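Local structure of CENP-V/GFA domain-containing protein (3FAC) at residues 11-25 against 36-50. The protein is of unknown function but belongs to the Gfa family, whose members are generally zinc-binding, and may act as a carbon-sulfur lyase. Residues are numbered along the deposited sequence; the frame is centred on the assembly and turned at random.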
loop_
_atom_site.group_PDB
_atom_site.type_symbol
_atom_site.label_atom_id
_atom_site.label_comp_id
_atom_site.label_asym_id
_atom_site.label_seq_id
_atom_site.Cartn_x
_atom_site.Cartn_y
_atom_site.Cartn_z
ATOM N N GLU A 11 5.482 -6.393 -8.617
ATOM C CA GLU A 11 6.576 -5.487 -8.298
ATOM C C GLU A 11 6.232 -4.061 -8.693
ATOM O O GLU A 11 5.874 -3.792 -9.838
ATOM C CB GLU A 11 7.878 -5.880 -9.002
ATOM C CG GLU A 11 9.020 -4.925 -8.641
ATOM C CD GLU A 11 10.357 -5.311 -9.242
ATOM O OE1 GLU A 11 10.766 -6.481 -9.085
ATOM O OE2 GLU A 11 11.008 -4.435 -9.855
ATOM N N ILE A 12 6.342 -3.147 -7.740
ATOM C CA ILE A 12 6.057 -1.752 -8.017
ATOM C C ILE A 12 7.339 -0.931 -7.929
ATOM O O ILE A 12 8.378 -1.417 -7.476
ATOM C CB ILE A 12 5.020 -1.180 -7.028
ATOM C CG1 ILE A 12 5.531 -1.312 -5.593
ATOM C CG2 ILE A 12 3.696 -1.909 -7.183
ATOM C CD1 ILE A 12 4.652 -0.622 -4.569
ATOM N N GLU A 13 7.252 0.314 -8.384
ATOM C CA GLU A 13 8.369 1.250 -8.366
ATOM C C GLU A 13 7.740 2.531 -7.834
ATOM O O GLU A 13 7.052 3.236 -8.572
ATOM C CB GLU A 13 8.889 1.460 -9.791
ATOM C CG GLU A 13 10.384 1.710 -9.903
ATOM C CD GLU A 13 10.794 3.101 -9.474
ATOM O OE1 GLU A 13 10.509 3.482 -8.317
ATOM O OE2 GLU A 13 11.409 3.813 -10.298
ATOM N N VAL A 14 7.958 2.832 -6.557
ATOM C CA VAL A 14 7.343 4.018 -5.967
ATOM C C VAL A 14 8.262 4.972 -5.209
ATOM O O VAL A 14 9.236 4.561 -4.581
ATOM C CB VAL A 14 6.180 3.607 -5.025
ATOM C CG1 VAL A 14 6.704 2.749 -3.892
ATOM C CG2 VAL A 14 5.483 4.837 -4.482
ATOM N N GLU A 15 7.933 6.258 -5.286
ATOM C CA GLU A 15 8.675 7.307 -4.600
ATOM C C GLU A 15 7.751 7.849 -3.518
ATOM O O GLU A 15 6.674 8.365 -3.823
ATOM C CB GLU A 15 9.038 8.436 -5.567
ATOM C CG GLU A 15 9.943 8.027 -6.719
ATOM C CD GLU A 15 11.289 7.506 -6.252
ATOM O OE1 GLU A 15 11.935 8.192 -5.430
ATOM O OE2 GLU A 15 11.705 6.417 -6.712
ATOM N N LEU A 16 8.163 7.727 -2.261
ATOM C CA LEU A 16 7.348 8.199 -1.149
ATOM C C LEU A 16 7.315 9.714 -1.065
ATOM O O LEU A 16 8.342 10.374 -1.193
ATOM C CB LEU A 16 7.873 7.637 0.173
ATOM C CG LEU A 16 7.965 6.115 0.274
ATOM C CD1 LEU A 16 8.518 5.743 1.640
ATOM C CD2 LEU A 16 6.593 5.492 0.051
ATOM N N LEU A 17 6.126 10.257 -0.837
ATOM C CA LEU A 17 5.954 11.696 -0.726
ATOM C C LEU A 17 6.812 12.286 0.383
ATOM O O LEU A 17 7.653 13.147 0.133
ATOM C CB LEU A 17 4.488 12.036 -0.454
ATOM C CG LEU A 17 4.200 13.513 -0.167
ATOM C CD1 LEU A 17 4.583 14.362 -1.372
ATOM C CD2 LEU A 17 2.727 13.687 0.167
ATOM N N ASN A 18 6.595 11.825 1.610
ATOM C CA ASN A 18 7.345 12.335 2.748
ATOM C C ASN A 18 7.917 11.198 3.583
ATOM O O ASN A 18 7.657 11.098 4.781
ATOM C CB ASN A 18 6.440 13.217 3.614
ATOM C CG ASN A 18 7.218 14.029 4.634
ATOM O OD1 ASN A 18 8.121 14.787 4.278
ATOM N ND2 ASN A 18 6.868 13.879 5.908
ATOM N N GLY A 19 8.696 10.340 2.935
ATOM C CA GLY A 19 9.302 9.216 3.621
ATOM C C GLY A 19 8.343 8.422 4.483
ATOM O O GLY A 19 7.163 8.274 4.159
ATOM N N PHE A 20 8.861 7.915 5.595
ATOM C CA PHE A 20 8.083 7.116 6.536
ATOM C C PHE A 20 7.629 7.970 7.708
ATOM O O PHE A 20 6.908 7.504 8.587
ATOM C CB PHE A 20 8.942 5.962 7.048
ATOM C CG PHE A 20 9.536 5.126 5.954
ATOM C CD1 PHE A 20 8.790 4.125 5.342
ATOM C CD2 PHE A 20 10.831 5.363 5.513
ATOM C CE1 PHE A 20 9.325 3.371 4.307
ATOM C CE2 PHE A 20 11.376 4.616 4.477
ATOM C CZ PHE A 20 10.620 3.616 3.873
ATOM N N ALA A 21 8.060 9.224 7.705
ATOM C CA ALA A 21 7.722 10.164 8.762
ATOM C C ALA A 21 6.249 10.144 9.157
ATOM O O ALA A 21 5.917 10.355 10.323
ATOM C CB ALA A 21 8.124 11.570 8.342
ATOM N N ASP A 22 5.369 9.885 8.194
ATOM C CA ASP A 22 3.937 9.872 8.477
ATOM C C ASP A 22 3.238 8.529 8.293
ATOM O O ASP A 22 2.056 8.488 7.952
ATOM C CB ASP A 22 3.230 10.933 7.628
ATOM C CG ASP A 22 3.550 10.805 6.152
ATOM O OD1 ASP A 22 3.305 9.721 5.575
ATOM O OD2 ASP A 22 4.047 11.792 5.566
ATOM N N ALA A 23 3.956 7.435 8.526
ATOM C CA ALA A 23 3.369 6.104 8.392
ATOM C C ALA A 23 2.338 5.895 9.501
ATOM O O ALA A 23 2.691 5.776 10.673
ATOM C CB ALA A 23 4.456 5.042 8.476
ATOM N N ARG A 24 1.065 5.850 9.121
ATOM C CA ARG A 24 -0.017 5.675 10.088
ATOM C C ARG A 24 -0.710 4.319 9.951
ATOM O O ARG A 24 -0.136 3.369 9.415
ATOM C CB ARG A 24 -1.041 6.805 9.926
ATOM C CG ARG A 24 -0.425 8.199 9.959
ATOM C CD ARG A 24 -1.476 9.292 9.813
ATOM N NE ARG A 24 -2.384 9.340 10.956
ATOM C CZ ARG A 24 -3.374 10.218 11.091
ATOM N NH1 ARG A 24 -3.592 11.130 10.152
ATOM N NH2 ARG A 24 -4.149 10.185 12.169
ATOM N N ARG A 25 -1.951 4.239 10.428
ATOM C CA ARG A 25 -2.718 2.996 10.376
ATOM C C ARG A 25 -4.226 3.230 10.482
ATOM O O ARG A 25 -4.751 3.374 11.583
ATOM C CB ARG A 25 -2.273 2.081 11.521
ATOM C CG ARG A 25 -1.518 0.835 11.099
ATOM C CD ARG A 25 -0.752 0.255 12.278
ATOM N NE ARG A 25 -0.227 -1.082 12.009
ATOM C CZ ARG A 25 0.828 -1.608 12.626
ATOM N NH1 ARG A 25 1.479 -0.908 13.544
ATOM N NH2 ARG A 25 1.229 -2.834 12.330
ATOM N N ALA A 36 -1.902 -3.464 7.779
ATOM C CA ALA A 36 -0.656 -2.886 7.296
ATOM C C ALA A 36 -0.417 -1.433 7.696
ATOM O O ALA A 36 -1.335 -0.721 8.091
ATOM C CB ALA A 36 -0.589 -3.017 5.781
ATOM N N ILE A 37 0.841 -1.017 7.595
ATOM C CA ILE A 37 1.258 0.349 7.893
ATOM C C ILE A 37 1.498 0.994 6.533
ATOM O O ILE A 37 2.288 0.487 5.734
ATOM C CB ILE A 37 2.574 0.373 8.707
ATOM C CG1 ILE A 37 2.331 -0.201 10.104
ATOM C CG2 ILE A 37 3.102 1.787 8.806
ATOM C CD1 ILE A 37 3.570 -0.269 10.980
ATOM N N ALA A 38 0.818 2.103 6.259
ATOM C CA ALA A 38 0.967 2.765 4.972
ATOM C C ALA A 38 1.747 4.078 5.001
ATOM O O ALA A 38 1.990 4.658 6.062
ATOM C CB ALA A 38 -0.408 2.997 4.355
ATOM N N ALA A 39 2.138 4.521 3.809
ATOM C CA ALA A 39 2.874 5.765 3.600
ATOM C C ALA A 39 2.365 6.322 2.273
ATOM O O ALA A 39 2.097 5.561 1.347
ATOM C CB ALA A 39 4.364 5.491 3.522
ATOM N N THR A 40 2.233 7.641 2.179
ATOM C CA THR A 40 1.712 8.276 0.969
ATOM C C THR A 40 2.660 8.309 -0.234
ATOM O O THR A 40 3.864 8.104 -0.099
ATOM C CB THR A 40 1.254 9.724 1.276
ATOM O OG1 THR A 40 0.276 9.701 2.322
ATOM C CG2 THR A 40 0.637 10.370 0.047
ATOM N N ALA A 41 2.090 8.562 -1.412
ATOM C CA ALA A 41 2.843 8.655 -2.660
ATOM C C ALA A 41 1.978 9.274 -3.764
ATOM O O ALA A 41 0.857 8.831 -4.002
ATOM C CB ALA A 41 3.323 7.275 -3.085
ATOM N N ARG A 42 2.499 10.301 -4.431
ATOM C CA ARG A 42 1.765 10.962 -5.508
ATOM C C ARG A 42 1.433 9.954 -6.606
ATOM O O ARG A 42 2.180 8.998 -6.820
ATOM C CB ARG A 42 2.600 12.094 -6.114
ATOM C CG ARG A 42 3.054 13.163 -5.132
ATOM C CD ARG A 42 4.000 14.145 -5.814
ATOM N NE ARG A 42 4.530 15.149 -4.894
ATOM C CZ ARG A 42 3.808 16.121 -4.342
ATOM N NH1 ARG A 42 2.514 16.228 -4.614
ATOM N NH2 ARG A 42 4.383 16.988 -3.515
ATOM N N LEU A 43 0.319 10.172 -7.300
ATOM C CA LEU A 43 -0.100 9.283 -8.383
ATOM C C LEU A 43 1.011 9.084 -9.403
ATOM O O LEU A 43 1.234 7.972 -9.885
ATOM C CB LEU A 43 -1.322 9.850 -9.110
ATOM C CG LEU A 43 -2.699 9.787 -8.450
ATOM C CD1 LEU A 43 -3.731 10.376 -9.403
ATOM C CD2 LEU A 43 -3.050 8.343 -8.113
ATOM N N SER A 44 1.697 10.172 -9.736
ATOM C CA SER A 44 2.781 10.122 -10.708
ATOM C C SER A 44 4.094 9.596 -10.127
ATOM O O SER A 44 5.132 9.651 -10.785
ATOM C CB SER A 44 2.993 11.510 -11.322
ATOM O OG SER A 44 3.083 12.505 -10.318
ATOM N N ASP A 45 4.051 9.086 -8.898
ATOM C CA ASP A 45 5.252 8.542 -8.276
ATOM C C ASP A 45 5.197 7.023 -8.120
ATOM O O ASP A 45 6.152 6.412 -7.643
ATOM C CB ASP A 45 5.498 9.184 -6.905
ATOM C CG ASP A 45 5.940 10.634 -7.005
ATOM O OD1 ASP A 45 6.850 10.927 -7.810
ATOM O OD2 ASP A 45 5.387 11.480 -6.271
ATOM N N LEU A 46 4.088 6.411 -8.525
ATOM C CA LEU A 46 3.943 4.963 -8.409
ATOM C C LEU A 46 3.754 4.296 -9.771
ATOM O O LEU A 46 2.904 4.695 -10.565
ATOM C CB LEU A 46 2.773 4.622 -7.473
ATOM C CG LEU A 46 2.563 3.162 -7.045
ATOM C CD1 LEU A 46 1.759 3.128 -5.756
ATOM C CD2 LEU A 46 1.859 2.374 -8.142
ATOM N N ARG A 47 4.552 3.266 -10.024
ATOM C CA ARG A 47 4.506 2.543 -11.284
ATOM C C ARG A 47 4.555 1.027 -11.058
ATOM O O ARG A 47 5.463 0.519 -10.404
ATOM C CB ARG A 47 5.684 2.982 -12.159
ATOM C CG ARG A 47 5.609 2.498 -13.596
ATOM C CD ARG A 47 6.773 3.007 -14.452
ATOM N NE ARG A 47 7.988 2.202 -14.320
ATOM C CZ ARG A 47 8.970 2.443 -13.455
ATOM N NH1 ARG A 47 8.896 3.476 -12.624
ATOM N NH2 ARG A 47 10.038 1.653 -13.431
ATOM N N VAL A 48 3.570 0.315 -11.597
ATOM C CA VAL A 48 3.508 -1.139 -11.473
ATOM C C VAL A 48 4.488 -1.762 -12.466
ATOM O O VAL A 48 4.253 -1.761 -13.673
ATOM C CB VAL A 48 2.080 -1.654 -11.760
ATOM C CG1 VAL A 48 2.059 -3.178 -11.769
ATOM C CG2 VAL A 48 1.124 -1.121 -10.707
ATOM N N VAL A 49 5.588 -2.296 -11.945
ATOM C CA VAL A 49 6.631 -2.900 -12.767
ATOM C C VAL A 49 6.207 -4.215 -13.418
ATOM O O VAL A 49 6.378 -4.401 -14.626
ATOM C CB VAL A 49 7.908 -3.129 -11.931
ATOM C CG1 VAL A 49 9.016 -3.686 -12.805
ATOM C CG2 VAL A 49 8.345 -1.817 -11.302
ATOM N N ARG A 50 5.666 -5.129 -12.619
ATOM C CA ARG A 50 5.214 -6.414 -13.133
ATOM C C ARG A 50 4.124 -7.005 -12.244
ATOM O O ARG A 50 4.017 -6.667 -11.063
ATOM C CB ARG A 50 6.383 -7.402 -13.224
ATOM C CG ARG A 50 6.908 -7.880 -11.880
ATOM C CD ARG A 50 7.597 -9.240 -11.991
ATOM N NE ARG A 50 8.038 -9.726 -10.686
ATOM C CZ ARG A 50 9.016 -9.171 -9.979
ATOM N NH1 ARG A 50 9.661 -8.119 -10.457
ATOM N NH2 ARG A 50 9.336 -9.655 -8.789
HETATM O O HOH W 1 8.306 5.707 -9.091
HETATM O O HOH W 2 5.465 10.523 -4.026
#
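Glu11 to Val14 pair antiparallel with Leu46 to Arg50, their axes approaching to 4.3 Å at 152°, and the register slips at a classic beta bulge where Val49 and Arg50 both face Glu11. Beyond the bulge, Glu13 and Arg47 form a hydrogen-bonded pair, Glu13 N reaching Arg47 O at 2.7 Å. Past the strand, Leu17 N donates a hydrogen bond to Thr40 O.

On one face, acids oppose arginines long enough to reach across to the neighbouring strand. Glu11 lays CB over one face of the Arg50 guanidinium while OE1 forms a salt bridge with NH1, modelled implausibly short at 2.4 Å. Glu13, bent at chi2 (-75°), brings OE2 to the edge of the Arg47 guanidinium, a weak, long bridge (OE2 to NH1 3.4 Å) with the planes nearly perpendicular.

Ile12, Val14, Leu46 and Val48 make the other, apolar face. From it Val14 CG2 reaches Ala41 CB of strand 38-42 at 3.5 Å, the short methyl letting a beta-branched valine pack closely.

Where the loop passes the start of 38-42, the Ile37 CG1 methylene sits over the centre of the Arg25 guanidinium.

Charge pairs thus occupy the more exposed face of the sheet, and aliphatic packing joins its more buried face to strand 38-42.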